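Local coordinates for E3 SUMO-protein ligase SIZ2 (PDB 6U75) that acts as a SUMO E3 ligase of the PIAS family, promoting SUMO attachment to target proteins, and can bind double-stranded DNA, at residues 15-20 with 32-37; 27-32 with 120-125. One frame throughout, in Å; residues are numbered along the deposited sequence.

Contact 1 (15-20 with 32-37); sequences PDANKK and MKFKVS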
loop_
_atom_site.group_PDB
_atom_site.type_symbol
_atom_site.label_atom_id
_atom_site.label_comp_id
_atom_site.label_asym_id
_atom_site.label_seq_id
_atom_site.Cartn_x
_atom_site.Cartn_y
_atom_site.Cartn_z
ATOM N N PRO A 15 -22.518 3.390 10.507
ATOM C CA PRO A 15 -23.004 2.932 11.809
ATOM C C PRO A 15 -23.649 1.559 11.719
ATOM O O PRO A 15 -24.190 1.160 10.686
ATOM C CB PRO A 15 -24.033 4.002 12.193
ATOM C CG PRO A 15 -24.555 4.486 10.889
ATOM C CD PRO A 15 -23.403 4.414 9.921
ATOM N N ASP A 16 -23.581 0.833 12.834
ATOM C CA ASP A 16 -24.164 -0.500 12.950
ATOM C C ASP A 16 -23.527 -1.494 11.986
ATOM O O ASP A 16 -24.136 -2.515 11.651
ATOM C CB ASP A 16 -25.680 -0.459 12.729
ATOM C CG ASP A 16 -26.369 0.579 13.595
ATOM O OD1 ASP A 16 -25.853 0.878 14.693
ATOM O OD2 ASP A 16 -27.425 1.096 13.176
ATOM N N ALA A 17 -22.305 -1.213 11.529
ATOM C CA ALA A 17 -21.566 -2.112 10.651
ATOM C C ALA A 17 -20.282 -2.609 11.306
ATOM O O ALA A 17 -19.336 -2.985 10.608
ATOM C CB ALA A 17 -21.249 -1.428 9.320
ATOM N N ASN A 18 -20.230 -2.611 12.632
ATOM C CA ASN A 18 -19.091 -3.122 13.377
ATOM C C ASN A 18 -19.391 -4.530 13.872
ATOM O O ASN A 18 -20.550 -4.923 14.022
ATOM C CB ASN A 18 -18.763 -2.211 14.562
ATOM C CG ASN A 18 -18.583 -0.766 14.153
ATOM O OD1 ASN A 18 -17.478 -0.334 13.828
ATOM N ND2 ASN A 18 -19.676 -0.007 14.162
ATOM N N LYS A 19 -18.331 -5.295 14.124
ATOM C CA LYS A 19 -18.530 -6.632 14.664
ATOM C C LYS A 19 -17.238 -7.139 15.285
ATOM O O LYS A 19 -16.153 -6.925 14.746
ATOM C CB LYS A 19 -19.011 -7.605 13.579
ATOM C CG LYS A 19 -19.627 -8.890 14.123
ATOM C CD LYS A 19 -20.951 -8.623 14.832
ATOM C CE LYS A 19 -21.521 -9.882 15.468
ATOM N NZ LYS A 19 -22.395 -10.645 14.536
ATOM N N LYS A 20 -17.366 -7.811 16.423
ATOM C CA LYS A 20 -16.247 -8.493 17.056
ATOM C C LYS A 20 -16.311 -9.975 16.713
ATOM O O LYS A 20 -17.360 -10.610 16.871
ATOM C CB LYS A 20 -16.268 -8.297 18.572
ATOM C CG LYS A 20 -15.770 -6.936 19.042
ATOM C CD LYS A 20 -14.316 -6.703 18.656
ATOM C CE LYS A 20 -13.616 -5.788 19.647
ATOM N NZ LYS A 20 -13.376 -6.468 20.952
ATOM N N MET A 32 -23.522 -10.539 9.671
ATOM C CA MET A 32 -23.693 -9.128 9.996
ATOM C C MET A 32 -24.811 -8.557 9.140
ATOM O O MET A 32 -24.758 -8.645 7.910
ATOM C CB MET A 32 -22.402 -8.340 9.757
ATOM C CG MET A 32 -21.212 -8.810 10.571
ATOM S SD MET A 32 -19.705 -7.911 10.150
ATOM C CE MET A 32 -20.231 -6.214 10.399
ATOM N N LYS A 33 -25.812 -7.970 9.785
ATOM C CA LYS A 33 -26.848 -7.215 9.096
ATOM C C LYS A 33 -26.585 -5.728 9.283
ATOM O O LYS A 33 -26.274 -5.280 10.392
ATOM C CB LYS A 33 -28.242 -7.556 9.629
ATOM C CG LYS A 33 -28.432 -8.998 10.075
ATOM C CD LYS A 33 -29.911 -9.342 10.262
ATOM C CE LYS A 33 -30.583 -8.498 11.343
ATOM N NZ LYS A 33 -30.061 -8.784 12.708
ATOM N N PHE A 34 -26.703 -4.962 8.201
ATOM C CA PHE A 34 -26.678 -3.513 8.344
ATOM C C PHE A 34 -27.273 -2.864 7.105
ATOM O O PHE A 34 -27.324 -3.459 6.026
ATOM C CB PHE A 34 -25.258 -2.988 8.603
ATOM C CG PHE A 34 -24.304 -3.211 7.468
ATOM C CD1 PHE A 34 -24.194 -2.283 6.445
ATOM C CD2 PHE A 34 -23.500 -4.337 7.433
ATOM C CE1 PHE A 34 -23.310 -2.482 5.402
ATOM C CE2 PHE A 34 -22.614 -4.542 6.395
ATOM C CZ PHE A 34 -22.518 -3.613 5.377
ATOM N N LYS A 35 -27.736 -1.632 7.291
ATOM C CA LYS A 35 -28.291 -0.812 6.227
ATOM C C LYS A 35 -27.360 0.359 5.950
ATOM O O LYS A 35 -26.619 0.806 6.831
ATOM C CB LYS A 35 -29.683 -0.292 6.603
ATOM C CG LYS A 35 -30.672 -1.388 6.971
ATOM C CD LYS A 35 -31.943 -0.829 7.598
ATOM C CE LYS A 35 -32.940 -0.360 6.550
ATOM N NZ LYS A 35 -33.499 -1.496 5.767
ATOM N N VAL A 36 -27.399 0.848 4.715
ATOM C CA VAL A 36 -26.644 2.023 4.302
ATOM C C VAL A 36 -27.659 3.092 3.926
ATOM O O VAL A 36 -28.344 2.975 2.902
ATOM C CB VAL A 36 -25.691 1.721 3.139
ATOM C CG1 VAL A 36 -25.014 2.999 2.662
ATOM C CG2 VAL A 36 -24.655 0.690 3.565
ATOM N N SER A 37 -27.756 4.131 4.755
ATOM C CA SER A 37 -28.754 5.179 4.584
ATOM C C SER A 37 -28.770 5.725 3.163
ATOM O O SER A 37 -27.795 5.577 2.419
ATOM C CB SER A 37 -28.494 6.320 5.567
ATOM O OG SER A 37 -27.277 6.979 5.262
#
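M32 and K19 meet through the apolar parts of their side chains. The M32 sulfur SD lies 3.5 Å from K19 CB, and M32 CG lies 3.9 Å from K19 CG. The two side chains run alongside each other, heading opposite ways. M32 runs out extended as far as SD and then bends at its last torsion (chi3 55°). The bend brings the methyl CE to K19 CB and to the backbone of A17, where M32 CE is 3.4 Å from A17 O.

F34 takes the next inward position on strand 28-34. A17 CB sits over one face of the F34 ring, 4.1 Å from the centroid of that ring and 15° off its normal, a CH-pi contact. The methyl is offset toward the ring carbons CG and CD2. F34 CB also touches D16 O at 3.3 Å. With chi1 at 65°, the F34 ring is turned to stand against A17 CB. Within its own segment, V36 CG2 approaches the edge of the ring.

Further out, the two segments belong to different sheets of the PINIT domain. K19 and K20 lie on the broken strand 12-21, where K19 shares backbone hydrogen bonding with I132, while M32 and F34 on strand 28-34 pair with L119 and N117. A17 and M32 also touch strand 130-139, at C134 and I132. The K19 amine makes a weak hydrogen bond back to K31 O.

No hydrogen bond joins the two segments directly. Their contact rests on methyl, methylene, sulfur and ring surfaces, with D16 and A17 adding carbonyl oxygens. The chemistry is therefore that of apolar packing between sheets, with each backbone paired to strands of its own sheet.

Contact 2 (27-32 with 120-125); sequences RGCTKM and DLHYLN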
loop_
_atom_site.group_PDB
_atom_site.type_symbol
_atom_site.label_atom_id
_atom_site.label_comp_id
_atom_site.label_asym_id
_atom_site.label_seq_id
_atom_site.Cartn_x
_atom_site.Cartn_y
_atom_site.Cartn_z
ATOM N N ARG A 27 -14.765 -25.013 12.711
ATOM C CA ARG A 27 -15.730 -24.503 11.740
ATOM C C ARG A 27 -16.635 -23.423 12.316
ATOM O O ARG A 27 -17.006 -23.485 13.492
ATOM C CB ARG A 27 -16.594 -25.653 11.218
ATOM C CG ARG A 27 -16.735 -25.695 9.711
ATOM C CD ARG A 27 -17.971 -26.478 9.291
ATOM N NE ARG A 27 -17.953 -27.862 9.765
ATOM C CZ ARG A 27 -18.524 -28.290 10.889
ATOM N NH1 ARG A 27 -18.448 -29.572 11.218
ATOM N NH2 ARG A 27 -19.171 -27.451 11.687
ATOM N N GLY A 28 -17.008 -22.442 11.502
ATOM C CA GLY A 28 -17.937 -21.423 11.961
ATOM C C GLY A 28 -18.241 -20.410 10.878
ATOM O O GLY A 28 -17.558 -20.329 9.849
ATOM N N CYS A 29 -19.290 -19.630 11.138
ATOM C CA CYS A 29 -19.724 -18.564 10.246
ATOM C C CYS A 29 -20.296 -17.429 11.083
ATOM O O CYS A 29 -21.091 -17.672 11.995
ATOM C CB CYS A 29 -20.775 -19.065 9.252
ATOM S SG CYS A 29 -21.557 -17.750 8.289
ATOM N N THR A 30 -19.893 -16.199 10.770
ATOM C CA THR A 30 -20.367 -15.011 11.470
ATOM C C THR A 30 -21.150 -14.135 10.503
ATOM O O THR A 30 -20.699 -13.881 9.381
ATOM C CB THR A 30 -19.201 -14.226 12.075
ATOM O OG1 THR A 30 -18.569 -15.016 13.090
ATOM C CG2 THR A 30 -19.693 -12.922 12.687
ATOM N N LYS A 31 -22.313 -13.668 10.942
ATOM C CA LYS A 31 -23.224 -12.901 10.107
ATOM C C LYS A 31 -23.330 -11.468 10.609
ATOM O O LYS A 31 -23.242 -11.204 11.812
ATOM C CB LYS A 31 -24.612 -13.548 10.087
ATOM C CG LYS A 31 -24.631 -14.942 9.486
ATOM C CD LYS A 31 -25.965 -15.631 9.717
ATOM C CE LYS A 31 -26.318 -16.556 8.564
ATOM N NZ LYS A 31 -27.603 -17.272 8.797
ATOM N N MET A 32 -23.522 -10.539 9.671
ATOM C CA MET A 32 -23.693 -9.128 9.996
ATOM C C MET A 32 -24.811 -8.557 9.140
ATOM O O MET A 32 -24.758 -8.645 7.910
ATOM C CB MET A 32 -22.402 -8.340 9.757
ATOM C CG MET A 32 -21.212 -8.810 10.571
ATOM S SD MET A 32 -19.705 -7.911 10.150
ATOM C CE MET A 32 -20.231 -6.214 10.399
ATOM N N ASP A 120 -21.776 -12.294 5.311
ATOM C CA ASP A 120 -21.399 -13.535 5.968
ATOM C C ASP A 120 -19.896 -13.740 5.839
ATOM O O ASP A 120 -19.299 -13.419 4.808
ATOM C CB ASP A 120 -22.144 -14.726 5.362
ATOM C CG ASP A 120 -23.631 -14.468 5.208
ATOM O OD1 ASP A 120 -24.051 -14.032 4.116
ATOM O OD2 ASP A 120 -24.380 -14.693 6.181
ATOM N N LEU A 121 -19.292 -14.272 6.897
ATOM C CA LEU A 121 -17.860 -14.542 6.943
ATOM C C LEU A 121 -17.680 -15.967 7.444
ATOM O O LEU A 121 -17.923 -16.247 8.622
ATOM C CB LEU A 121 -17.144 -13.537 7.843
ATOM C CG LEU A 121 -15.659 -13.767 8.123
ATOM C CD1 LEU A 121 -14.923 -14.267 6.893
ATOM C CD2 LEU A 121 -15.036 -12.475 8.617
ATOM N N HIS A 122 -17.283 -16.860 6.543
ATOM C CA HIS A 122 -17.107 -18.272 6.849
ATOM C C HIS A 122 -15.637 -18.566 7.112
ATOM O O HIS A 122 -14.755 -18.067 6.404
ATOM C CB HIS A 122 -17.612 -19.146 5.701
ATOM C CG HIS A 122 -19.076 -19.000 5.432
ATOM N ND1 HIS A 122 -19.593 -17.982 4.661
ATOM C CD2 HIS A 122 -20.134 -19.740 5.837
ATOM C CE1 HIS A 122 -20.907 -18.103 4.599
ATOM N NE2 HIS A 122 -21.261 -19.162 5.306
ATOM N N TYR A 123 -15.385 -19.390 8.128
ATOM C CA TYR A 123 -14.030 -19.687 8.564
ATOM C C TYR A 123 -13.982 -21.106 9.110
ATOM O O TYR A 123 -15.000 -21.676 9.515
ATOM C CB TYR A 123 -13.567 -18.696 9.635
ATOM C CG TYR A 123 -14.530 -18.607 10.795
ATOM C CD1 TYR A 123 -14.438 -19.483 11.868
ATOM C CD2 TYR A 123 -15.545 -17.660 10.808
ATOM C CE1 TYR A 123 -15.320 -19.410 12.928
ATOM C CE2 TYR A 123 -16.434 -17.579 11.863
ATOM C CZ TYR A 123 -16.317 -18.458 12.920
ATOM O OH TYR A 123 -17.198 -18.385 13.974
ATOM N N LEU A 124 -12.773 -21.665 9.128
ATOM C CA LEU A 124 -12.535 -22.976 9.714
ATOM C C LEU A 124 -12.044 -22.901 11.152
ATOM O O LEU A 124 -12.057 -23.921 11.849
ATOM C CB LEU A 124 -11.507 -23.750 8.881
ATOM C CG LEU A 124 -11.817 -23.862 7.388
ATOM C CD1 LEU A 124 -10.728 -24.645 6.666
ATOM C CD2 LEU A 124 -13.180 -24.503 7.175
ATOM N N ASN A 125 -11.614 -21.727 11.604
ATOM C CA ASN A 125 -11.088 -21.536 12.948
ATOM C C ASN A 125 -10.745 -20.063 13.100
ATOM O O ASN A 125 -10.634 -19.330 12.112
ATOM C CB ASN A 125 -9.851 -22.397 13.203
ATOM C CG ASN A 125 -8.717 -22.076 12.251
ATOM O OD1 ASN A 125 -8.692 -22.553 11.115
ATOM N ND2 ASN A 125 -7.774 -21.257 12.707
#
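G28 and T30 pair with Y123 and L121 in an antiparallel beta arrangement of the PINIT domain. Strand 28-34 is an edge strand of a four-stranded sheet within this chain, and strand 117-123 is its neighbour. The short strand axes approach to 4.7 Å and run at 167° to each other.

Four backbone hydrogen bonds hold the pair. G28 N gives to Y123 O and Y123 N gives to G28 O. T30 N gives to L121 O and L121 N gives to T30 O, each at 2.9 Å between N and O. C29 with H122, and K31 with D120, are non-hydrogen-bonded pairs. There CA-H...O contacts run from C29 CA to L121 O and from D120 CA to T30 O.

Each face of the sheet carries one aromatic contact. On the face of T30 and L121, the Y123 ring folds back over G28, which has no side chain to block it. A chi1 of 53° turns the Y123 ring over the glycine backbone. G28 CA makes a CH-pi contact 3.8 Å from the centroid of the Y123 ring. T30 OG1 comes to the edge of the same ring, 3.6 Å from Y123 CE2. On the other face, C29 SG lies over one face of the H122 imidazole, 3.6 Å from its centroid.

K31 and D120, of opposite charge, lie on the C29 and H122 face but form no salt bridge. Their side chains extend next to each other in a common direction. The charged atoms stay apart, with K31 NZ 4.9 Å from D120 OD2, while D120 OD2 lies against the lysine methylenes, 3.3 Å from K31 CG.

Contacts 1 and 2 both use strand 28-34 of the PINIT domain and share M32. Contact 1 is partly buried and joins this strand's sheet to the other sheet through strand 12-21. Contact 2 lies at the surface and joins neighbouring strands within one sheet. The chemistry follows this difference. Between sheets, apolar parts of side chains do most of the work. Within the sheet, regular backbone bonds carry the pairing, and side chains on both faces add aromatic and methylene packing. K19 of contact 1 also reaches contact 2, since its NZ packs near T30 CG2. Neither contact is near the zinc site of the SP-RING finger.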